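Local coordinates for galactose-binding like protein (Bacteroides thetaiotaomicron, PDB 7M1A), which is a SusE-like protein whose galactose-binding-like domain, the calcium-bound part present here, probably serves in handling carbohydrate, though its exact function is not established, at residues F82-S87 / S123-L128; W94-E99 / V151-I156. All blocks are in the same frame, centred on the assembly; numbering follows the deposited sequence.

From the N terminus, the chain passes through strands 9-11, 45-46 and 56-66 and then strand 70-74 before it reaches the loop 82-87, the first half of contact 1. It next enters strand 88-96, whose end opens contact 2. After strand 110-116 the loop 123-128 closes contact 1, bringing the approach to helix 130-138 against the loop that precedes strand 88-96. Contact 2 closes later, when 153-156 pairs with 94-96, the loop 97-99 following on. The segments alternate along the sequence, so the two closures cross rather than nest. Contact 1 joins two loops beside the helix, while contact 2 lies within the larger antiparallel sheet; their centres lie about 30 Å apart, on opposite sides of the chain's centre.

Contact 1 of 2, residues F82-S87 / S123-L128; sequences FYNDMS and SPIGIL. With EDO (1,2-ethanediol), chain E.
Two irregular loop segments meet here, each with a beta turn: a type II' turn runs from Asn-84 to Ser-87 and a type II turn from Pro-124 to Ile-127, and the CA atoms of Asn-84 and Ile-125 stand 6.4 Å apart. Leu-128 carries the apolar half of the contact by splitting its methyl groups. Its CD2 meets the edge of the Tyr-83 ring near the ring plane, 3.7 Å from Tyr-83 CD2, while Leu-128 CD1 lies at the edge of the Phe-82 ring, 4.1 Å from Phe-82 CD2. The Phe-82 and Leu-128 side chains cross at about a right angle. On the Ile-125 side, CG1 is anti to the backbone N (chi1 -165°), and the extended chain carries CD1 to 3.3 Å from Asn-84 OD1. That same oxygen accepts Asp-85 N at 2.9 Å, a bond that ties the Asn-84 amide to its own loop. Water 1 lies between the backbones, 3.0 Å from Tyr-83 O, to which it can donate, and accepts from Gly-126 N at 2.9 Å. Farther along, Asp-85 and an ethanediol, probably from the crystallisation liquor, meet near His-46 and Lys-80. Helix 130-138 packs against Phe-82 and Tyr-83 through Ala-136, and its Asp-132 O is hydrogen-bonded to Tyr-83 OH; Cys-169 of strand 169-176 touches Asp-85 and Met-86.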
loop_
_atom_site.group_PDB
_atom_site.type_symbol
_atom_site.label_atom_id
_atom_site.label_comp_id
_atom_site.label_asym_id
_atom_site.label_seq_id
_atom_site.Cartn_x
_atom_site.Cartn_y
_atom_site.Cartn_z
ATOM N N PHE A 82 -21.080 -3.172 -14.514
ATOM C CA PHE A 82 -21.334 -4.557 -14.898
ATOM C C PHE A 82 -21.015 -4.743 -16.392
ATOM O O PHE A 82 -21.663 -4.121 -17.258
ATOM C CB PHE A 82 -22.800 -4.935 -14.650
ATOM C CG PHE A 82 -23.234 -5.062 -13.212
ATOM C CD1 PHE A 82 -22.348 -5.458 -12.232
ATOM C CD2 PHE A 82 -24.554 -4.841 -12.836
ATOM C CE1 PHE A 82 -22.765 -5.677 -10.921
ATOM C CE2 PHE A 82 -24.979 -5.040 -11.520
ATOM C CZ PHE A 82 -24.073 -5.425 -10.537
ATOM N N TYR A 83 -20.005 -5.568 -16.713
ATOM C CA TYR A 83 -19.599 -5.804 -18.091
ATOM C C TYR A 83 -19.400 -4.478 -18.837
ATOM O O TYR A 83 -19.826 -4.308 -20.015
ATOM C CB TYR A 83 -20.655 -6.657 -18.824
ATOM C CG TYR A 83 -21.176 -7.781 -17.983
ATOM C CD1 TYR A 83 -20.468 -8.977 -17.819
ATOM C CD2 TYR A 83 -22.380 -7.640 -17.302
ATOM C CE1 TYR A 83 -20.958 -10.013 -17.009
ATOM C CE2 TYR A 83 -22.866 -8.660 -16.481
ATOM C CZ TYR A 83 -22.165 -9.832 -16.327
ATOM O OH TYR A 83 -22.630 -10.857 -15.583
ATOM N N ASN A 84 -18.759 -3.512 -18.133
ATOM C CA ASN A 84 -18.658 -2.168 -18.692
ATOM C C ASN A 84 -17.477 -1.495 -17.976
ATOM O O ASN A 84 -16.855 -2.040 -17.054
ATOM C CB ASN A 84 -19.998 -1.431 -18.459
ATOM C CG ASN A 84 -20.300 -0.400 -19.541
ATOM O OD1 ASN A 84 -19.380 0.166 -20.139
ATOM N ND2 ASN A 84 -21.585 -0.183 -19.811
ATOM N N ASP A 85 -17.189 -0.248 -18.345
ATOM C CA ASP A 85 -16.234 0.585 -17.630
ATOM C C ASP A 85 -14.863 -0.137 -17.660
ATOM O O ASP A 85 -14.530 -0.787 -18.663
ATOM C CB ASP A 85 -16.783 0.983 -16.243
ATOM C CG ASP A 85 -16.106 2.239 -15.704
ATOM O OD1 ASP A 85 -15.023 2.154 -15.048
ATOM O OD2 ASP A 85 -16.618 3.315 -15.972
HETATM N N MSE A 86 -14.075 -0.016 -16.580
HETATM C CA MSE A 86 -12.761 -0.638 -16.557
HETATM C C MSE A 86 -12.837 -1.997 -15.838
HETATM O O MSE A 86 -11.809 -2.541 -15.386
HETATM C CB MSE A 86 -11.680 0.243 -15.935
HETATM C CG MSE A 86 -11.625 1.650 -16.488
HETATM SE SE MSE A 86 -11.431 1.774 -18.431
HETATM C CE MSE A 86 -12.987 2.897 -18.797
ATOM N N SER A 87 -14.033 -2.566 -15.696
ATOM C CA SER A 87 -14.175 -3.863 -15.066
ATOM C C SER A 87 -13.423 -4.912 -15.878
ATOM O O SER A 87 -13.414 -4.921 -17.122
ATOM C CB SER A 87 -15.622 -4.217 -15.000
ATOM O OG SER A 87 -16.325 -3.269 -14.185
ATOM N N SER A 123 -25.078 -9.672 -24.618
ATOM C CA SER A 123 -25.697 -8.460 -25.174
ATOM C C SER A 123 -24.609 -7.418 -25.413
ATOM O O SER A 123 -23.613 -7.341 -24.647
ATOM C CB SER A 123 -26.778 -7.863 -24.216
ATOM O OG SER A 123 -27.806 -8.799 -23.876
ATOM N N PRO A 124 -24.849 -6.447 -26.326
ATOM C CA PRO A 124 -23.926 -5.325 -26.471
ATOM C C PRO A 124 -23.651 -4.537 -25.182
ATOM O O PRO A 124 -24.457 -4.562 -24.238
ATOM C CB PRO A 124 -24.628 -4.402 -27.472
ATOM C CG PRO A 124 -25.562 -5.334 -28.224
ATOM C CD PRO A 124 -26.025 -6.370 -27.220
ATOM N N ILE A 125 -22.498 -3.832 -25.142
ATOM C CA ILE A 125 -22.108 -3.061 -23.953
ATOM C C ILE A 125 -23.239 -2.079 -23.632
ATOM O O ILE A 125 -23.766 -1.399 -24.518
ATOM C CB ILE A 125 -20.738 -2.359 -24.165
ATOM C CG1 ILE A 125 -20.134 -1.862 -22.847
ATOM C CG2 ILE A 125 -20.866 -1.227 -25.182
ATOM C CD1 ILE A 125 -18.644 -1.505 -22.932
ATOM N N GLY A 126 -23.610 -1.985 -22.344
ATOM C CA GLY A 126 -24.645 -1.083 -21.889
ATOM C C GLY A 126 -26.011 -1.755 -21.744
ATOM O O GLY A 126 -26.887 -1.152 -21.119
ATOM N N ILE A 127 -26.188 -2.970 -22.303
ATOM C CA ILE A 127 -27.449 -3.720 -22.213
ATOM C C ILE A 127 -27.255 -4.870 -21.221
ATOM O O ILE A 127 -26.261 -5.606 -21.316
ATOM C CB ILE A 127 -27.926 -4.254 -23.587
ATOM C CG1 ILE A 127 -27.925 -3.186 -24.685
ATOM C CG2 ILE A 127 -29.280 -4.966 -23.477
ATOM C CD1 ILE A 127 -28.821 -2.031 -24.427
ATOM N N LEU A 128 -28.205 -5.020 -20.269
ATOM C CA LEU A 128 -28.095 -6.028 -19.232
ATOM C C LEU A 128 -29.391 -6.830 -19.139
ATOM O O LEU A 128 -30.464 -6.266 -19.095
ATOM C CB LEU A 128 -27.827 -5.394 -17.848
ATOM C CG LEU A 128 -26.524 -4.588 -17.693
ATOM C CD1 LEU A 128 -26.428 -3.850 -16.379
ATOM C CD2 LEU A 128 -25.270 -5.455 -17.860
HETATM C C1 EDO E . -13.862 5.255 -15.361
HETATM O O1 EDO E . -14.056 4.273 -14.375
HETATM C C2 EDO E . -15.151 5.984 -15.672
HETATM O O2 EDO E . -15.671 6.177 -14.413
HETATM O O HOH W 1 -22.771 -3.895 -20.312
#

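Contact 2 of 2, residues W94-E99 / V151-I156; sequences WGCATE and VRYIRI
Cys-96 O is gripped by two successive amides of the facing segment, Arg-152 N at 2.9 Å and Tyr-153 N at 3.0 Å. The Tyr-153 bond is the straighter, with an N-H...O angle of 168°, and the Arg-152 bond is more bent. Two residues opposite one define a classic beta bulge, and it falls where the chain turns a corner at Arg-152. Beyond it the pairing is regular: Cys-96 N donates to Tyr-153 O, and Trp-94 and Arg-155 exchange a reciprocal pair of bonds, Trp-94 N reaching Arg-155 O at 2.8 Å in the carbonyl plane. Strands 94-96 and 153-156 thus run antiparallel, at 159°, within the larger sheet of this galactose-binding-like beta fold; strand 56-66 flanks 151-158 on its other edge. Gly-95 faces Ile-154 in the non-hydrogen-bonded pair between them, where Gly-95 CA comes within 3.1 Å of Tyr-153 O in a CA-H...O contact. Val-151 packs against the Gly-95 backbone, its CG1 approaching Gly-95 C at 3.7 Å.

On the Cys-96 and Tyr-153 face, the sulfur is 3.9 Å from Tyr-153 CB and oblique to the ring. With CG anti to its carbonyl carbon (chi1 -55°), Tyr-153 lies along residues 97-99: Ala-97 O is at the ring edge, and Tyr-153 CD2 is 3.5 Å from Thr-98 O. Arg-152 CG sits over the centre of one ring face, and the Arg-152 guanidinium forms a salt bridge with Asp-61. Water 2 links Tyr-153 OH to Glu-99 OE1, whereas Glu-99 OE2 forms a salt bridge with Arg-9 of the second subunit, and Tyr-153 also packs on Arg-9 of that subunit.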
loop_
_atom_site.group_PDB
_atom_site.type_symbol
_atom_site.label_atom_id
_atom_site.label_comp_id
_atom_site.label_asym_id
_atom_site.label_seq_id
_atom_site.Cartn_x
_atom_site.Cartn_y
_atom_site.Cartn_z
ATOM N N TRP A 94 -1.704 -14.927 -10.548
ATOM C CA TRP A 94 -0.369 -15.538 -10.493
ATOM C C TRP A 94 0.038 -15.588 -9.016
ATOM O O TRP A 94 -0.447 -14.815 -8.162
ATOM C CB TRP A 94 0.713 -14.737 -11.261
ATOM C CG TRP A 94 0.528 -14.669 -12.728
ATOM C CD1 TRP A 94 -0.554 -14.151 -13.429
ATOM C CD2 TRP A 94 1.427 -15.191 -13.715
ATOM N NE1 TRP A 94 -0.267 -14.175 -14.824
ATOM C CE2 TRP A 94 0.918 -14.863 -14.997
ATOM C CE3 TRP A 94 2.599 -15.954 -13.593
ATOM C CZ2 TRP A 94 1.613 -15.267 -16.159
ATOM C CZ3 TRP A 94 3.326 -16.290 -14.743
ATOM C CH2 TRP A 94 2.823 -15.931 -16.003
ATOM N N GLY A 95 0.938 -16.524 -8.656
ATOM C CA GLY A 95 1.368 -16.632 -7.282
ATOM C C GLY A 95 2.814 -17.089 -7.157
ATOM O O GLY A 95 3.471 -17.501 -8.159
ATOM N N CYS A 96 3.401 -16.824 -5.972
ATOM C CA CYS A 96 4.686 -17.436 -5.633
ATOM C C CYS A 96 4.739 -17.663 -4.131
ATOM O O CYS A 96 3.900 -17.205 -3.388
ATOM C CB CYS A 96 5.890 -16.638 -6.147
ATOM S SG CYS A 96 6.031 -14.964 -5.445
ATOM N N ALA A 97 5.767 -18.415 -3.695
ATOM C CA ALA A 97 5.891 -18.852 -2.335
ATOM C C ALA A 97 6.919 -18.074 -1.540
ATOM O O ALA A 97 6.886 -18.175 -0.301
ATOM C CB ALA A 97 6.228 -20.337 -2.202
ATOM N N THR A 98 7.884 -17.454 -2.219
ATOM C CA THR A 98 8.948 -16.778 -1.453
ATOM C C THR A 98 8.958 -15.286 -1.842
ATOM O O THR A 98 8.352 -14.858 -2.849
ATOM C CB THR A 98 10.328 -17.414 -1.692
ATOM O OG1 THR A 98 10.849 -17.213 -3.002
ATOM C CG2 THR A 98 10.410 -18.897 -1.323
ATOM N N GLU A 99 9.684 -14.475 -1.024
ATOM C CA GLU A 99 9.585 -13.047 -1.163
ATOM C C GLU A 99 9.675 -12.592 -2.609
ATOM O O GLU A 99 10.687 -12.866 -3.326
ATOM C CB GLU A 99 10.797 -12.439 -0.441
ATOM C CG GLU A 99 10.639 -10.950 -0.224
ATOM C CD GLU A 99 9.448 -10.576 0.686
ATOM O OE1 GLU A 99 9.388 -11.108 1.819
ATOM O OE2 GLU A 99 8.613 -9.787 0.251
ATOM N N VAL A 151 1.121 -21.054 -2.284
ATOM C CA VAL A 151 1.610 -19.692 -2.534
ATOM C C VAL A 151 1.198 -18.753 -1.426
ATOM O O VAL A 151 0.328 -19.076 -0.645
ATOM C CB VAL A 151 1.013 -19.110 -3.857
ATOM C CG1 VAL A 151 1.561 -19.845 -5.101
ATOM C CG2 VAL A 151 -0.556 -19.168 -3.948
ATOM N N ARG A 152 2.067 -17.736 -1.210
ATOM C CA ARG A 152 1.753 -16.694 -0.287
ATOM C C ARG A 152 1.554 -15.329 -0.941
ATOM O O ARG A 152 0.790 -14.541 -0.399
ATOM C CB ARG A 152 2.934 -16.575 0.697
ATOM C CG ARG A 152 2.792 -15.399 1.662
ATOM C CD ARG A 152 3.766 -15.429 2.819
ATOM N NE ARG A 152 3.578 -14.159 3.535
ATOM C CZ ARG A 152 4.229 -13.895 4.644
ATOM N NH1 ARG A 152 5.012 -14.826 5.177
ATOM N NH2 ARG A 152 4.078 -12.734 5.264
ATOM N N TYR A 153 2.104 -15.104 -2.113
ATOM C CA TYR A 153 2.055 -13.797 -2.770
ATOM C C TYR A 153 1.278 -13.942 -4.058
ATOM O O TYR A 153 1.364 -15.010 -4.678
ATOM C CB TYR A 153 3.487 -13.326 -3.055
ATOM C CG TYR A 153 4.287 -13.328 -1.786
ATOM C CD1 TYR A 153 4.154 -12.336 -0.792
ATOM C CD2 TYR A 153 5.187 -14.368 -1.544
ATOM C CE1 TYR A 153 4.951 -12.385 0.350
ATOM C CE2 TYR A 153 5.934 -14.452 -0.380
ATOM C CZ TYR A 153 5.790 -13.468 0.592
ATOM O OH TYR A 153 6.541 -13.546 1.752
ATOM N N ILE A 154 0.554 -12.901 -4.395
ATOM C CA ILE A 154 -0.350 -12.967 -5.546
ATOM C C ILE A 154 -0.123 -11.778 -6.454
ATOM O O ILE A 154 0.158 -10.670 -5.996
ATOM C CB ILE A 154 -1.812 -12.955 -5.077
ATOM C CG1 ILE A 154 -2.120 -14.206 -4.228
ATOM C CG2 ILE A 154 -2.798 -12.903 -6.259
ATOM C CD1 ILE A 154 -2.131 -15.517 -4.948
ATOM N N ARG A 155 -0.259 -11.989 -7.767
ATOM C CA ARG A 155 -0.378 -10.902 -8.722
ATOM C C ARG A 155 -1.675 -11.077 -9.516
ATOM O O ARG A 155 -2.062 -12.213 -9.891
ATOM C CB ARG A 155 0.807 -10.771 -9.674
ATOM C CG ARG A 155 1.972 -10.115 -8.994
ATOM C CD ARG A 155 3.190 -10.217 -9.916
ATOM N NE ARG A 155 3.759 -8.838 -9.857
ATOM C CZ ARG A 155 4.756 -8.467 -10.637
ATOM N NH1 ARG A 155 5.338 -9.338 -11.473
ATOM N NH2 ARG A 155 5.187 -7.209 -10.664
ATOM N N ILE A 156 -2.300 -9.942 -9.834
ATOM C CA ILE A 156 -3.396 -9.953 -10.816
ATOM C C ILE A 156 -2.960 -9.119 -12.018
ATOM O O ILE A 156 -2.379 -8.044 -11.884
ATOM C CB ILE A 156 -4.702 -9.477 -10.181
ATOM C CG1 ILE A 156 -5.185 -10.602 -9.215
ATOM C CG2 ILE A 156 -5.780 -9.167 -11.227
ATOM C CD1 ILE A 156 -6.410 -10.261 -8.399
HETATM O O HOH W 2 7.385 -11.835 3.486
#